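Local coordinates for nonsense-mediated mRNA decay protein 2 (Saccharomyces cerevisiae, PDB 4LUN), which takes part, as the full-length protein, in nonsense-mediated decay of mRNAs with premature stop codons, this chain being its N-terminal mIF4G part, at residues 286-289 with 290-294; 277-280 with 281-285; 259-262 with 263-267; 297-300 with 301-305. All blocks are in the same frame, centred on the assembly; numbering follows the deposited sequence.

Interaction 1: residues 286-289 with 290-294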
loop_
_atom_site.group_PDB
_atom_site.type_symbol
_atom_site.label_atom_id
_atom_site.label_comp_id
_atom_site.label_asym_id
_atom_site.label_seq_id
_atom_site.Cartn_x
_atom_site.Cartn_y
_atom_site.Cartn_z
ATOM N N LEU A 286 0.027 -17.219 -21.540
ATOM C CA LEU A 286 0.328 -15.903 -22.114
ATOM C C LEU A 286 -0.013 -14.704 -21.210
ATOM O O LEU A 286 0.824 -13.805 -21.043
ATOM C CB LEU A 286 -0.303 -15.750 -23.509
ATOM C CG LEU A 286 0.001 -14.420 -24.212
ATOM C CD1 LEU A 286 1.479 -14.265 -24.521
ATOM C CD2 LEU A 286 -0.822 -14.246 -25.475
ATOM N N PRO A 287 -1.216 -14.685 -20.602
ATOM C CA PRO A 287 -1.523 -13.544 -19.731
ATOM C C PRO A 287 -0.567 -13.434 -18.545
ATOM O O PRO A 287 -0.277 -12.323 -18.098
ATOM C CB PRO A 287 -2.941 -13.860 -19.228
ATOM C CG PRO A 287 -3.503 -14.783 -20.214
ATOM C CD PRO A 287 -2.356 -15.614 -20.693
ATOM N N ILE A 288 -0.084 -14.564 -18.039
ATOM C CA ILE A 288 0.878 -14.535 -16.941
ATOM C C ILE A 288 2.189 -13.974 -17.460
ATOM O O ILE A 288 2.829 -13.153 -16.801
ATOM C CB ILE A 288 1.136 -15.936 -16.378
ATOM C CG1 ILE A 288 -0.191 -16.622 -16.040
ATOM C CG2 ILE A 288 2.021 -15.856 -15.160
ATOM C CD1 ILE A 288 -0.032 -18.071 -15.612
ATOM N N PHE A 289 2.610 -14.438 -18.636
ATOM C CA PHE A 289 3.835 -13.914 -19.241
ATOM C C PHE A 289 3.726 -12.412 -19.438
ATOM O O PHE A 289 4.662 -11.672 -19.138
ATOM C CB PHE A 289 4.100 -14.576 -20.593
ATOM C CG PHE A 289 5.182 -13.892 -21.401
ATOM C CD1 PHE A 289 6.500 -13.928 -20.990
ATOM C CD2 PHE A 289 4.876 -13.218 -22.573
ATOM C CE1 PHE A 289 7.492 -13.301 -21.723
ATOM C CE2 PHE A 289 5.881 -12.587 -23.309
ATOM C CZ PHE A 289 7.181 -12.644 -22.882
ATOM N N ILE A 290 2.584 -11.961 -19.956
ATOM C CA ILE A 290 2.423 -10.531 -20.215
ATOM C C ILE A 290 2.499 -9.715 -18.915
ATOM O O ILE A 290 3.076 -8.630 -18.901
ATOM C CB ILE A 290 1.117 -10.214 -21.009
ATOM C CG1 ILE A 290 1.185 -10.808 -22.421
ATOM C CG2 ILE A 290 0.856 -8.708 -21.053
ATOM C CD1 ILE A 290 2.434 -10.442 -23.193
ATOM N N ARG A 291 1.931 -10.228 -17.825
ATOM C CA ARG A 291 2.048 -9.528 -16.545
ATOM C C ARG A 291 3.509 -9.394 -16.110
ATOM O O ARG A 291 3.957 -8.322 -15.698
ATOM C CB ARG A 291 1.234 -10.240 -15.454
ATOM C CG ARG A 291 -0.258 -9.924 -15.512
ATOM C CD ARG A 291 -0.972 -10.346 -14.231
ATOM N NE ARG A 291 -1.005 -11.798 -14.075
ATOM C CZ ARG A 291 -1.915 -12.591 -14.634
ATOM N NH1 ARG A 291 -2.875 -12.079 -15.393
ATOM N NH2 ARG A 291 -1.869 -13.897 -14.422
ATOM N N PHE A 292 4.262 -10.480 -16.224
ATOM C CA PHE A 292 5.667 -10.438 -15.833
ATOM C C PHE A 292 6.520 -9.564 -16.742
ATOM O O PHE A 292 7.400 -8.857 -16.262
ATOM C CB PHE A 292 6.242 -11.853 -15.716
ATOM C CG PHE A 292 5.967 -12.475 -14.387
ATOM C CD1 PHE A 292 6.776 -12.158 -13.301
ATOM C CD2 PHE A 292 4.882 -13.317 -14.202
ATOM C CE1 PHE A 292 6.515 -12.696 -12.043
ATOM C CE2 PHE A 292 4.614 -13.860 -12.947
ATOM C CZ PHE A 292 5.439 -13.551 -11.869
ATOM N N LYS A 293 6.258 -9.612 -18.042
ATOM C CA LYS A 293 7.040 -8.823 -18.988
ATOM C C LYS A 293 6.799 -7.329 -18.776
ATOM O O LYS A 293 7.744 -6.538 -18.738
ATOM C CB LYS A 293 6.703 -9.207 -20.438
ATOM C CG LYS A 293 7.455 -8.345 -21.460
ATOM C CD LYS A 293 7.313 -8.893 -22.869
ATOM C CE LYS A 293 7.992 -7.967 -23.880
ATOM N NZ LYS A 293 7.890 -8.539 -25.249
ATOM N N THR A 294 5.534 -6.950 -18.647
ATOM C CA THR A 294 5.170 -5.548 -18.437
ATOM C C THR A 294 5.846 -5.020 -17.183
ATOM O O THR A 294 6.410 -3.922 -17.172
ATOM C CB THR A 294 3.658 -5.394 -18.286
ATOM O OG1 THR A 294 3.020 -5.859 -19.479
ATOM C CG2 THR A 294 3.288 -3.939 -18.059
#
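L286 O and F289 O receive the two shortest backbone bonds here, from I290 N and K293 N, each 2.8 Å. They belong to one turn of helix 277-303 in the N-terminal mIF4G domain, across the kink at P287, where the amide nitrogens of P287 and I288 have no bond to the preceding turn. R291 folds back over this turn. With chi1 at -80° its CG lies beside its backbone N, and the chain bends so that one guanidinium face covers P287 O, while NH2 sits 3.6 Å from I288 CG1. NE bonds to L197 O, and F199 adds a cation-pi contact. An alanine in place of R291 would probably leave L197 O without this donor, F199 without its cation and the P287 carbonyl uncovered. I288 CG2 meets the F292 ring at its edge, in plane, 3.9 Å from CD2; helix 231-271 touches both residues through L253. K293 puts its CB over one face of F289 and its CD 3.8 Å from F289 CZ, on the way to a bond from NZ to L310 O. One turn on, I290 O is gripped twice, by T294 N at 3.0 Å and by T294 OG1 at 2.8 Å, from opposite faces of its carbonyl plane.

Interaction 2: residues 277-280 with 281-285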
loop_
_atom_site.group_PDB
_atom_site.type_symbol
_atom_site.label_atom_id
_atom_site.label_comp_id
_atom_site.label_asym_id
_atom_site.label_seq_id
_atom_site.Cartn_x
_atom_site.Cartn_y
_atom_site.Cartn_z
ATOM N N GLU A 277 -2.947 -28.843 -29.108
ATOM C CA GLU A 277 -2.681 -28.854 -27.674
ATOM C C GLU A 277 -1.693 -27.767 -27.249
ATOM O O GLU A 277 -1.697 -27.337 -26.091
ATOM C CB GLU A 277 -2.133 -30.214 -27.257
ATOM C CG GLU A 277 -0.724 -30.457 -27.762
ATOM C CD GLU A 277 -0.301 -31.900 -27.643
ATOM O OE1 GLU A 277 -0.377 -32.616 -28.661
ATOM O OE2 GLU A 277 0.112 -32.310 -26.540
ATOM N N TYR A 278 -0.855 -27.322 -28.185
ATOM C CA TYR A 278 0.181 -26.344 -27.851
ATOM C C TYR A 278 -0.406 -24.948 -27.673
ATOM O O TYR A 278 -0.087 -24.251 -26.715
ATOM C CB TYR A 278 1.289 -26.352 -28.908
ATOM C CG TYR A 278 1.868 -27.732 -29.108
ATOM C CD1 TYR A 278 2.614 -28.334 -28.100
ATOM C CD2 TYR A 278 1.630 -28.446 -30.275
ATOM C CE1 TYR A 278 3.129 -29.598 -28.258
ATOM C CE2 TYR A 278 2.148 -29.722 -30.440
ATOM C CZ TYR A 278 2.890 -30.285 -29.426
ATOM O OH TYR A 278 3.408 -31.552 -29.589
ATOM N N VAL A 279 -1.293 -24.545 -28.580
ATOM C CA VAL A 279 -1.885 -23.217 -28.441
ATOM C C VAL A 279 -2.873 -23.157 -27.272
ATOM O O VAL A 279 -3.056 -22.106 -26.657
ATOM C CB VAL A 279 -2.487 -22.687 -29.782
ATOM C CG1 VAL A 279 -3.661 -23.551 -30.244
ATOM C CG2 VAL A 279 -2.891 -21.223 -29.638
ATOM N N GLU A 280 -3.483 -24.292 -26.932
ATOM C CA GLU A 280 -4.352 -24.334 -25.761
ATOM C C GLU A 280 -3.590 -24.071 -24.464
ATOM O O GLU A 280 -4.073 -23.354 -23.581
ATOM C CB GLU A 280 -5.103 -25.665 -25.678
ATOM C CG GLU A 280 -6.046 -25.939 -26.849
ATOM C CD GLU A 280 -7.132 -24.883 -27.024
ATOM O OE1 GLU A 280 -7.413 -24.113 -26.075
ATOM O OE2 GLU A 280 -7.713 -24.829 -28.129
ATOM N N GLU A 281 -2.400 -24.648 -24.344
ATOM C CA GLU A 281 -1.581 -24.398 -23.160
ATOM C C GLU A 281 -1.006 -22.983 -23.208
ATOM O O GLU A 281 -0.908 -22.289 -22.196
ATOM C CB GLU A 281 -0.453 -25.426 -23.042
ATOM C CG GLU A 281 0.340 -25.258 -21.753
ATOM C CD GLU A 281 1.347 -26.370 -21.506
ATOM O OE1 GLU A 281 1.315 -27.393 -22.229
ATOM O OE2 GLU A 281 2.173 -26.214 -20.577
ATOM N N TYR A 282 -0.620 -22.565 -24.406
ATOM C CA TYR A 282 -0.105 -21.217 -24.643
ATOM C C TYR A 282 -1.088 -20.167 -24.139
ATOM O O TYR A 282 -0.703 -19.207 -23.471
ATOM C CB TYR A 282 0.119 -21.050 -26.153
ATOM C CG TYR A 282 0.461 -19.644 -26.600
ATOM C CD1 TYR A 282 1.783 -19.212 -26.630
ATOM C CD2 TYR A 282 -0.536 -18.766 -27.026
ATOM C CE1 TYR A 282 2.101 -17.929 -27.050
ATOM C CE2 TYR A 282 -0.231 -17.491 -27.449
ATOM C CZ TYR A 282 1.089 -17.076 -27.467
ATOM O OH TYR A 282 1.394 -15.800 -27.898
ATOM N N ASP A 283 -2.365 -20.350 -24.466
ATOM C CA ASP A 283 -3.404 -19.389 -24.085
ATOM C C ASP A 283 -3.511 -19.206 -22.566
ATOM O O ASP A 283 -3.802 -18.111 -22.084
ATOM C CB ASP A 283 -4.762 -19.799 -24.668
ATOM C CG ASP A 283 -4.913 -19.423 -26.132
ATOM O OD1 ASP A 283 -4.030 -18.724 -26.670
ATOM O OD2 ASP A 283 -5.932 -19.811 -26.748
ATOM N N LYS A 284 -3.252 -20.274 -21.820
ATOM C CA LYS A 284 -3.253 -20.217 -20.359
ATOM C C LYS A 284 -2.040 -19.498 -19.778
ATOM O O LYS A 284 -2.136 -18.868 -18.727
ATOM C CB LYS A 284 -3.318 -21.627 -19.764
ATOM C CG LYS A 284 -4.622 -22.361 -20.017
ATOM C CD LYS A 284 -4.644 -23.690 -19.267
ATOM C CE LYS A 284 -5.915 -24.480 -19.546
ATOM N NZ LYS A 284 -5.722 -25.475 -20.635
ATOM N N LEU A 285 -0.895 -19.604 -20.448
ATOM C CA LEU A 285 0.337 -19.017 -19.940
ATOM C C LEU A 285 0.544 -17.574 -20.370
ATOM O O LEU A 285 1.185 -16.800 -19.659
ATOM C CB LEU A 285 1.544 -19.834 -20.392
ATOM C CG LEU A 285 1.821 -21.124 -19.633
ATOM C CD1 LEU A 285 3.031 -21.815 -20.245
ATOM C CD2 LEU A 285 2.054 -20.816 -18.150
#
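Y278 O and V279 O make the firm side of this turn. Each carbonyl accepts a 2.9 Å backbone bond, Y278 O from Y282 N and V279 O from D283 N. The Y282 CB presses to 3.3 Å from Y278 O; with CG anti to the backbone N (chi1 172°), the ring stands beside V279, CD2 4.3 Å from V279 CG2, and its OH bonds to H312 of the C-terminal histidine tag. V279 and D283 run side by side in the same direction, with V279 CG2 at 4.0 Å from D283 OD1, and that same oxygen lies at the edge of the Y282 ring, in its plane. On the buried side V279 also leans on H264. This is the start of helix 277-303, the second arm of an antiparallel helical hairpin in the mIF4G domain, where D276 OD1 accepts from V279 N. The bond from E281 N to E277 O is looser, 3.3 Å long with the donor 35° out of the carbonyl plane, and the extended E281 chain (chi1 -175°) runs along helix 231-271 against L260. On the solvent side E280 OE1 and D283 OD2, both acidic, stand 4.6 Å apart. R275 probably offsets their repulsion with salt bridges to E280 OE2 through NE and to D283 OD2 through NH2. K284 follows the same surface, its CG passing 3.7 Å from E280 O.

Interaction 3: residues 259-262 with 263-267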
loop_
_atom_site.group_PDB
_atom_site.type_symbol
_atom_site.label_atom_id
_atom_site.label_comp_id
_atom_site.label_asym_id
_atom_site.label_seq_id
_atom_site.Cartn_x
_atom_site.Cartn_y
_atom_site.Cartn_z
ATOM N N LYS A 259 8.230 -21.599 -26.924
ATOM C CA LYS A 259 8.274 -23.009 -27.302
ATOM C C LYS A 259 6.893 -23.486 -27.745
ATOM O O LYS A 259 6.753 -24.159 -28.776
ATOM C CB LYS A 259 8.719 -23.885 -26.138
ATOM C CG LYS A 259 8.974 -25.313 -26.583
ATOM C CD LYS A 259 8.627 -26.317 -25.508
ATOM C CE LYS A 259 8.902 -27.723 -26.006
ATOM N NZ LYS A 259 10.343 -27.892 -26.350
ATOM N N LEU A 260 5.874 -23.144 -26.962
ATOM C CA LEU A 260 4.506 -23.558 -27.294
ATOM C C LEU A 260 4.029 -22.912 -28.580
ATOM O O LEU A 260 3.396 -23.566 -29.412
ATOM C CB LEU A 260 3.536 -23.246 -26.156
ATOM C CG LEU A 260 3.790 -24.065 -24.892
ATOM C CD1 LEU A 260 3.047 -23.482 -23.706
ATOM C CD2 LEU A 260 3.350 -25.491 -25.160
ATOM N N GLN A 261 4.350 -21.630 -28.755
ATOM C CA GLN A 261 3.980 -20.938 -29.980
ATOM C C GLN A 261 4.648 -21.576 -31.203
ATOM O O GLN A 261 4.018 -21.767 -32.261
ATOM C CB GLN A 261 4.352 -19.461 -29.881
ATOM C CG GLN A 261 4.044 -18.708 -31.160
ATOM C CD GLN A 261 4.468 -17.254 -31.104
ATOM O OE1 GLN A 261 5.645 -16.945 -30.920
ATOM N NE2 GLN A 261 3.503 -16.352 -31.271
ATOM N N ARG A 262 5.918 -21.946 -31.058
ATOM C CA ARG A 262 6.653 -22.540 -32.170
ATOM C C ARG A 262 6.053 -23.882 -32.546
ATOM O O ARG A 262 5.854 -24.162 -33.724
ATOM C CB ARG A 262 8.133 -22.706 -31.819
ATOM C CG ARG A 262 8.921 -21.408 -31.852
ATOM C CD ARG A 262 10.349 -21.635 -31.383
ATOM N NE ARG A 262 11.179 -22.193 -32.442
ATOM C CZ ARG A 262 11.812 -21.452 -33.346
ATOM N NH1 ARG A 262 11.706 -20.129 -33.305
ATOM N NH2 ARG A 262 12.549 -22.027 -34.287
ATOM N N GLU A 263 5.746 -24.707 -31.549
ATOM C CA GLU A 263 5.138 -26.005 -31.843
ATOM C C GLU A 263 3.757 -25.860 -32.487
ATOM O O GLU A 263 3.431 -26.616 -33.399
ATOM C CB GLU A 263 5.050 -26.885 -30.590
ATOM C CG GLU A 263 6.404 -27.366 -30.080
ATOM C CD GLU A 263 7.259 -28.017 -31.164
ATOM O OE1 GLU A 263 6.745 -28.869 -31.919
ATOM O OE2 GLU A 263 8.455 -27.667 -31.266
ATOM N N HIS A 264 2.971 -24.887 -32.022
ATOM C CA HIS A 264 1.647 -24.611 -32.586
ATOM C C HIS A 264 1.796 -24.205 -34.058
ATOM O O HIS A 264 1.050 -24.658 -34.944
ATOM C CB HIS A 264 0.950 -23.501 -31.782
ATOM C CG HIS A 264 -0.188 -22.852 -32.508
ATOM N ND1 HIS A 264 -1.259 -23.568 -32.996
ATOM C CD2 HIS A 264 -0.414 -21.561 -32.845
ATOM C CE1 HIS A 264 -2.095 -22.746 -33.606
ATOM N NE2 HIS A 264 -1.608 -21.520 -33.525
ATOM N N GLN A 265 2.766 -23.340 -34.316
ATOM C CA GLN A 265 2.949 -22.835 -35.663
ATOM C C GLN A 265 3.393 -23.929 -36.612
ATOM O O GLN A 265 2.934 -23.976 -37.744
ATOM C CB GLN A 265 3.926 -21.664 -35.668
ATOM C CG GLN A 265 3.293 -20.404 -35.093
ATOM C CD GLN A 265 4.316 -19.328 -34.798
ATOM O OE1 GLN A 265 5.509 -19.608 -34.649
ATOM N NE2 GLN A 265 3.849 -18.084 -34.684
ATOM N N LYS A 266 4.288 -24.798 -36.150
ATOM C CA LYS A 266 4.725 -25.929 -36.959
ATOM C C LYS A 266 3.561 -26.864 -37.240
ATOM O O LYS A 266 3.434 -27.399 -38.344
ATOM C CB LYS A 266 5.836 -26.689 -36.245
ATOM C CG LYS A 266 7.139 -25.922 -36.090
ATOM C CD LYS A 266 8.168 -26.854 -35.463
ATOM C CE LYS A 266 9.188 -26.134 -34.613
ATOM N NZ LYS A 266 10.033 -27.124 -33.869
ATOM N N CYS A 267 2.713 -27.056 -36.235
ATOM C CA CYS A 267 1.538 -27.912 -36.388
ATOM C C CYS A 267 0.586 -27.371 -37.432
ATOM O O CYS A 267 0.064 -28.117 -38.262
ATOM C CB CYS A 267 0.787 -28.038 -35.070
ATOM S SG CYS A 267 1.457 -29.264 -33.955
#
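Q261 and Q265 lay their side-chain amides almost parallel, the planes only 8° apart. The NH2 group of Q265 sits above the Q261 amide plane, with Q265 NE2 at 3.7 Å from Q261 CD, and it also touches the aliphatic stem, at 3.6 Å from Q261 CG. The two amides overlap only in part, offset toward the Q261 stem; the hydrogen bond of Q261 NE2 goes to H313 O of the C-terminal histidine tag. Q265 reaches this place because its CG lies beside the backbone N (chi1 -74°), which carries the stem across the Q261 carbonyl and brings Q265 CG to 3.2 Å from Q261 O. An alanine in place of Q261 would probably leave the Q265 amide without the surface it partly rests on, set free to turn, and H313 O without its donor. In the third flat group, the H264 imidazole, ND1 bonds to D276 OD2 in the loop just before helix 277-303, and the side chain touches V279 of that helix; H264 CB stays 3.4 Å from L260 O. Where E263 meets Y278 at the edge of the helix pair, its carboxylate takes an i to i+3 salt bridge from the exposed K266, NZ lying 3.1 Å from E263 OE2, on the syn side but 32° out of the carboxylate plane. Under it, K266 CG crosses R262 O at 3.2 Å. Even backbone bonds from residues 263-266 back to 259-262 mark regular alpha-helix near the C-terminal end of helix 231-271, which packs antiparallel to helix 277-303 in the mIF4G domain.

Interaction 4: residues 297-300 with 301-305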
loop_
_atom_site.group_PDB
_atom_site.type_symbol
_atom_site.label_atom_id
_atom_site.label_comp_id
_atom_site.label_asym_id
_atom_site.label_seq_id
_atom_site.Cartn_x
_atom_site.Cartn_y
_atom_site.Cartn_z
ATOM N N ILE A 297 9.715 -4.745 -17.475
ATOM C CA ILE A 297 10.134 -3.583 -18.253
ATOM C C ILE A 297 10.084 -2.321 -17.397
ATOM O O ILE A 297 11.021 -1.521 -17.392
ATOM C CB ILE A 297 9.286 -3.437 -19.534
ATOM C CG1 ILE A 297 9.713 -4.509 -20.550
ATOM C CG2 ILE A 297 9.428 -2.034 -20.120
ATOM C CD1 ILE A 297 8.825 -4.595 -21.746
ATOM N N THR A 298 9.003 -2.175 -16.645
ATOM C CA THR A 298 8.821 -1.017 -15.779
ATOM C C THR A 298 9.875 -0.982 -14.678
ATOM O O THR A 298 10.468 0.073 -14.389
ATOM C CB THR A 298 7.418 -1.036 -15.161
ATOM O OG1 THR A 298 6.439 -0.903 -16.206
ATOM C CG2 THR A 298 7.248 0.108 -14.158
ATOM N N LEU A 299 10.113 -2.132 -14.050
ATOM C CA LEU A 299 11.104 -2.191 -12.971
ATOM C C LEU A 299 12.486 -1.891 -13.519
ATOM O O LEU A 299 13.276 -1.166 -12.898
ATOM C CB LEU A 299 11.078 -3.557 -12.275
ATOM C CG LEU A 299 9.823 -3.811 -11.440
ATOM C CD1 LEU A 299 9.635 -5.299 -11.145
ATOM C CD2 LEU A 299 9.868 -3.008 -10.151
ATOM N N GLY A 300 12.780 -2.447 -14.691
ATOM C CA GLY A 300 14.062 -2.218 -15.323
ATOM C C GLY A 300 14.278 -0.765 -15.686
ATOM O O GLY A 300 15.367 -0.235 -15.480
ATOM N N GLU A 301 13.253 -0.123 -16.228
ATOM C CA GLU A 301 13.352 1.292 -16.575
ATOM C C GLU A 301 13.633 2.135 -15.336
ATOM O O GLU A 301 14.536 2.969 -15.339
ATOM C CB GLU A 301 12.067 1.781 -17.241
ATOM C CG GLU A 301 11.928 1.372 -18.707
ATOM C CD GLU A 301 10.568 1.708 -19.298
ATOM O OE1 GLU A 301 10.405 1.559 -20.530
ATOM O OE2 GLU A 301 9.661 2.115 -18.535
ATOM N N PHE A 302 12.865 1.897 -14.277
ATOM C CA PHE A 302 12.979 2.686 -13.052
ATOM C C PHE A 302 14.366 2.569 -12.431
ATOM O O PHE A 302 14.996 3.578 -12.080
ATOM C CB PHE A 302 11.911 2.265 -12.034
ATOM C CG PHE A 302 11.861 3.149 -10.816
ATOM C CD1 PHE A 302 10.973 4.212 -10.755
ATOM C CD2 PHE A 302 12.711 2.928 -9.748
ATOM C CE1 PHE A 302 10.929 5.030 -9.637
ATOM C CE2 PHE A 302 12.670 3.746 -8.630
ATOM C CZ PHE A 302 11.783 4.795 -8.583
ATOM N N PHE A 303 14.845 1.339 -12.278
ATOM C CA PHE A 303 16.121 1.107 -11.600
ATOM C C PHE A 303 17.319 1.160 -12.549
ATOM O O PHE A 303 18.454 0.884 -12.143
ATOM C CB PHE A 303 16.096 -0.215 -10.822
ATOM C CG PHE A 303 15.202 -0.182 -9.598
ATOM C CD1 PHE A 303 15.705 0.232 -8.369
ATOM C CD2 PHE A 303 13.871 -0.555 -9.681
ATOM C CE1 PHE A 303 14.895 0.264 -7.238
ATOM C CE2 PHE A 303 13.049 -0.518 -8.561
ATOM C CZ PHE A 303 13.563 -0.106 -7.335
ATOM N N LYS A 304 17.055 1.524 -13.803
ATOM C CA LYS A 304 18.096 1.683 -14.819
ATOM C C LYS A 304 18.911 0.408 -15.006
ATOM O O LYS A 304 20.143 0.406 -14.936
ATOM C CB LYS A 304 18.986 2.887 -14.485
ATOM C CG LYS A 304 18.174 4.168 -14.288
ATOM C CD LYS A 304 19.053 5.413 -14.217
ATOM C CE LYS A 304 19.619 5.634 -12.822
ATOM N NZ LYS A 304 18.600 6.152 -11.859
ATOM N N LEU A 305 18.196 -0.687 -15.238
ATOM C CA LEU A 305 18.802 -1.992 -15.366
ATOM C C LEU A 305 18.399 -2.512 -16.738
ATOM O O LEU A 305 17.336 -2.150 -17.253
ATOM C CB LEU A 305 18.241 -2.937 -14.302
ATOM C CG LEU A 305 18.214 -2.497 -12.842
ATOM C CD1 LEU A 305 17.289 -3.426 -12.066
ATOM C CD2 LEU A 305 19.605 -2.520 -12.245
HETATM O O HOH W 1 9.649 2.677 -15.094
#
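A Schellman motif finishes helix 277-303, the last helix of this mIF4G domain construct, and its central acceptor is G300 O. L305 N reaches back to that oxygen over 2.9 Å in a nearly straight bond (173° at the hydrogen), while K304 N bonds to E301 O at 3.3 Å. The reversal is made at K304, whose positive phi of 57° takes the chain out of the helix. Before it, the regular pattern still holds, with E301 N on I297 O, F302 N on T298 O and F303 N on L299 O. F303 keeps close to this last turn: with chi1 at -70° its CG stays beside the backbone N, and the ring presents its edge to the L299 carbonyl, CD2 lying 3.3 Å from L299 O in the ring plane. Its neighbour F302 puts CD2 over one face of the F303 ring, and the F302 ring in turn meets F303 CG at its own edge. L299 CD2 adds a looser touch, 4.3 Å from F303 CE2, and both residues lean on I243 of helix 231-271. R216 engages F302 twice, by a cation-pi contact with the ring and by a hydrogen bond from NH2 to F302 O. On the exposed side, I297 and E301 run alongside each other, with I297 CG2 at 3.7 Å from E301 OE1. A water there donates to T298 O at 2.8 Å, so this carbonyl serves both the water and F302 N; the same water makes a weak, 3.5 Å bond to E301 OE2.

Interaction 3 comes first along the chain, on helix 231-271; interactions 2, 1 and 4 follow in that order on helix 277-303. Their centres step along the second helix by about 14 Å from 2 to 1 and about 16 Å from 1 to 4. Interactions 2 and 3 touch directly, centres about 10 Å apart: Y278 CE2 packs 3.6 Å from C267 SG. Interactions 3 and 4 do not touch, their centres about 31 Å apart and their nearest atoms about 16 Å. Interactions 4 and 1 lie nearer the chain centre (about 20 and 22 Å) and meet other parts of the mIF4G domain, while 2 and 3 (about 34 and 41 Å) lie toward the outer end of the antiparallel pair.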